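Side-chain contact in CCMAN5 (PDB 2XSG), which probably hydrolyses alpha-mannosidic linkages as a family GH92 glycosidase, and enables mannose-6-phosphate modification of yeast-produced human lysosomal enzymes: residues M323-T328 with V398-T403. Residues are numbered along the deposited sequence; the frame is centred on the assembly and turned at random.
Sequences MNATST and VHSVPT
The hydroxyl OG of S400 is hydrogen-bonded to OD2 of D349 and also meets A325, whose CB lies 3.9 Å from this OG. D349 sits on strand 348-349, which pairs antiparallel with strand 323-324. The serine thus ties its loop to the neighbouring strand, while the direct contact with 323-328 is van der Waals. No hydrogen bond joins the two segments.

The methyl of A325 also touches V401. Its CB is 3.8 Å from V401 CG1, a branch set beside the backbone N by chi1 of -64°. A325 CA and V401 CA, 6.9 Å apart, are the nearest CA pair across.

The second apolar touch is made by M323. Its chain bends at chi3 (-140°), and the terminal methyl CE lies 4.0 Å from P402 CG. The two side chains cross at about a right angle. The same CE is 3.8 Å from P402 O, a carbonyl that accepts a hydrogen bond from S350 OG.

All five touching residues are buried. Both segments belong to the GH92 catalytic domain, an (alpha/alpha)6 barrel in this family, and they pack where it meets the N-terminal beta-sandwich domain. P402 rests on Y200 and L202 of strand 198-208, and H399 shares backbone hydrogen bonds with A199 and T201. On the other segment, T326 O accepts from R143 NE. The side chain of P402 lies about 11 Å from a bound bis-tris propane, a buffer molecule, and does not touch it.

N324 points away from the loop. Its OD1 takes the backbone N-H of T326 at 3.0 Å between OD1 and N, with an angle of 154° at the hydrogen. This is an Asx turn, and the donor lies in the plane of the side-chain carbonyl. The turn spans A325 just after the strand.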
ATOM      1  N   MET A 323       0.879  -5.107   7.963  1.00  4.41           N
ATOM      2  CA  MET A 323      -0.048  -5.134   9.091  1.00  4.44           C
ATOM      3  C   MET A 323       0.639  -5.682  10.321  1.00  4.00           C
ATOM      4  O   MET A 323       1.568  -6.485  10.212  1.00  3.52           O
ATOM      5  CB  MET A 323      -1.256  -6.036   8.813  1.00  4.39           C
ATOM      6  CG  MET A 323      -1.872  -5.952   7.440  1.00  6.33           C
ATOM      7  SD  MET A 323      -3.029  -7.341   7.303  1.00  9.93           S
ATOM      8  CE  MET A 323      -2.699  -7.826   5.628  1.00 10.95           C
ATOM      9  N   ASN A 324       0.167  -5.257  11.488  1.00  3.33           N
ATOM     10  CA  ASN A 324       0.623  -5.829  12.756  1.00  3.49           C
ATOM     11  C   ASN A 324       0.298  -7.328  12.735  1.00  3.05           C
ATOM     12  O   ASN A 324      -0.876  -7.713  12.720  1.00  4.44           O
ATOM     13  CB  ASN A 324      -0.059  -5.102  13.927  1.00  2.05           C
ATOM     14  CG  ASN A 324       0.501  -5.483  15.294  1.00  3.01           C
ATOM     15  OD1 ASN A 324       0.965  -6.612  15.521  1.00  2.48           O
ATOM     16  ND2 ASN A 324       0.411  -4.543  16.237  1.00  2.14           N
ATOM     17  N   ALA A 325       1.338  -8.157  12.663  1.00  2.71           N
ATOM     18  CA  ALA A 325       1.218  -9.625  12.691  1.00  2.49           C
ATOM     19  C   ALA A 325       1.711 -10.240  14.015  1.00  2.51           C
ATOM     20  O   ALA A 325       2.091 -11.409  14.063  1.00  2.76           O
ATOM     21  CB  ALA A 325       1.968 -10.230  11.522  1.00  2.56           C
ATOM     22  N   THR A 326       1.654  -9.447  15.083  1.00  2.52           N
ATOM     23  CA  THR A 326       2.101  -9.830  16.436  1.00  2.79           C
ATOM     24  C   THR A 326       0.925 -10.006  17.395  1.00  2.94           C
ATOM     25  O   THR A 326      -0.024  -9.221  17.378  1.00  3.21           O
ATOM     26  CB  THR A 326       3.061  -8.741  17.020  1.00  2.00           C
ATOM     27  OG1 THR A 326       4.114  -8.496  16.079  1.00  2.53           O
ATOM     28  CG2 THR A 326       3.666  -9.131  18.383  1.00  2.00           C
ATOM     29  N   SER A 327       1.013 -11.024  18.246  1.00  3.10           N
ATOM     30  CA  SER A 327       0.025 -11.262  19.294  1.00  3.68           C
ATOM     31  C   SER A 327       0.198 -10.284  20.447  1.00  3.60           C
ATOM     32  O   SER A 327       1.217  -9.599  20.522  1.00  3.75           O
ATOM     33  CB  SER A 327       0.163 -12.687  19.822  1.00  3.17           C
ATOM     34  OG  SER A 327       1.360 -12.855  20.577  1.00  4.96           O
ATOM     35  N   THR A 328      -0.788 -10.234  21.348  1.00  3.53           N
ATOM     36  CA  THR A 328      -0.680  -9.410  22.569  1.00  4.17           C
ATOM     37  C   THR A 328       0.365  -9.966  23.542  1.00  4.49           C
ATOM     38  O   THR A 328       0.782  -9.282  24.477  1.00  4.47           O
ATOM     39  CB  THR A 328      -2.048  -9.197  23.276  1.00  4.06           C
ATOM     40  OG1 THR A 328      -2.605 -10.468  23.658  1.00  5.52           O
ATOM     41  CG2 THR A 328      -3.018  -8.473  22.353  1.00  2.44           C
ATOM     42  N   VAL A 398       3.881 -21.187   3.800  1.00  5.93           N
ATOM     43  CA  VAL A 398       2.592 -20.642   4.208  1.00  5.79           C
ATOM     44  C   VAL A 398       2.860 -19.402   5.074  1.00  5.25           C
ATOM     45  O   VAL A 398       3.573 -19.484   6.070  1.00  4.93           O
ATOM     46  CB  VAL A 398       1.757 -21.688   4.982  1.00  5.90           C
ATOM     47  CG1 VAL A 398       0.477 -21.052   5.509  1.00  7.39           C
ATOM     48  CG2 VAL A 398       1.422 -22.883   4.068  1.00  6.00           C
ATOM     49  N   HIS A 399       2.318 -18.251   4.680  1.00  4.46           N
ATOM     50  CA  HIS A 399       2.576 -17.004   5.414  1.00  3.71           C
ATOM     51  C   HIS A 399       1.609 -16.681   6.587  1.00  3.48           C
ATOM     52  O   HIS A 399       0.544 -17.286   6.701  1.00  3.19           O
ATOM     53  CB  HIS A 399       2.714 -15.856   4.424  1.00  2.90           C
ATOM     54  CG  HIS A 399       4.046 -15.845   3.748  1.00  3.29           C
ATOM     55  ND1 HIS A 399       4.410 -16.785   2.805  1.00  3.39           N
ATOM     56  CD2 HIS A 399       5.125 -15.053   3.928  1.00  2.00           C
ATOM     57  CE1 HIS A 399       5.651 -16.552   2.418  1.00  2.00           C
ATOM     58  NE2 HIS A 399       6.110 -15.515   3.091  1.00  2.00           N
ATOM     59  N   SER A 400       2.013 -15.767   7.477  1.00  3.30           N
ATOM     60  CA  SER A 400       1.276 -15.526   8.735  1.00  3.42           C
ATOM     61  C   SER A 400       0.056 -14.625   8.564  1.00  3.36           C
ATOM     62  O   SER A 400      -0.817 -14.593   9.433  1.00  3.59           O
ATOM     63  CB  SER A 400       2.213 -14.982   9.841  1.00  3.38           C
ATOM     64  OG  SER A 400       2.561 -13.623   9.639  1.00  2.45           O
ATOM     65  N   VAL A 401       0.017 -13.903   7.441  1.00  3.11           N
ATOM     66  CA  VAL A 401      -1.064 -12.965   7.076  1.00  2.51           C
ATOM     67  C   VAL A 401      -1.145 -12.970   5.543  1.00  3.07           C
ATOM     68  O   VAL A 401      -0.175 -13.381   4.893  1.00  2.79           O
ATOM     69  CB  VAL A 401      -0.760 -11.523   7.537  1.00  3.00           C
ATOM     70  CG1 VAL A 401      -0.680 -11.417   9.066  1.00  3.01           C
ATOM     71  CG2 VAL A 401       0.529 -11.000   6.889  1.00  2.31           C
ATOM     72  N   PRO A 402      -2.282 -12.520   4.952  1.00  3.01           N
ATOM     73  CA  PRO A 402      -2.300 -12.394   3.506  1.00  3.03           C
ATOM     74  C   PRO A 402      -1.148 -11.511   3.076  1.00  2.95           C
ATOM     75  O   PRO A 402      -0.820 -10.530   3.758  1.00  2.34           O
ATOM     76  CB  PRO A 402      -3.645 -11.712   3.204  1.00  3.16           C
ATOM     77  CG  PRO A 402      -4.246 -11.365   4.485  1.00  3.44           C
ATOM     78  CD  PRO A 402      -3.579 -12.161   5.554  1.00  3.56           C
ATOM     79  N   THR A 403      -0.514 -11.877   1.970  1.00  3.00           N
ATOM     80  CA  THR A 403       0.698 -11.189   1.538  1.00  2.63           C
ATOM     81  C   THR A 403       0.837 -11.266   0.018  1.00  2.70           C
ATOM     82  O   THR A 403       0.054 -11.948  -0.656  1.00  2.73           O
ATOM     83  CB  THR A 403       1.926 -11.761   2.268  1.00  2.74           C
ATOM     84  OG1 THR A 403       3.046 -10.873   2.135  1.00  2.00           O
ATOM     85  CG2 THR A 403       2.279 -13.177   1.746  1.00  3.53           C
TER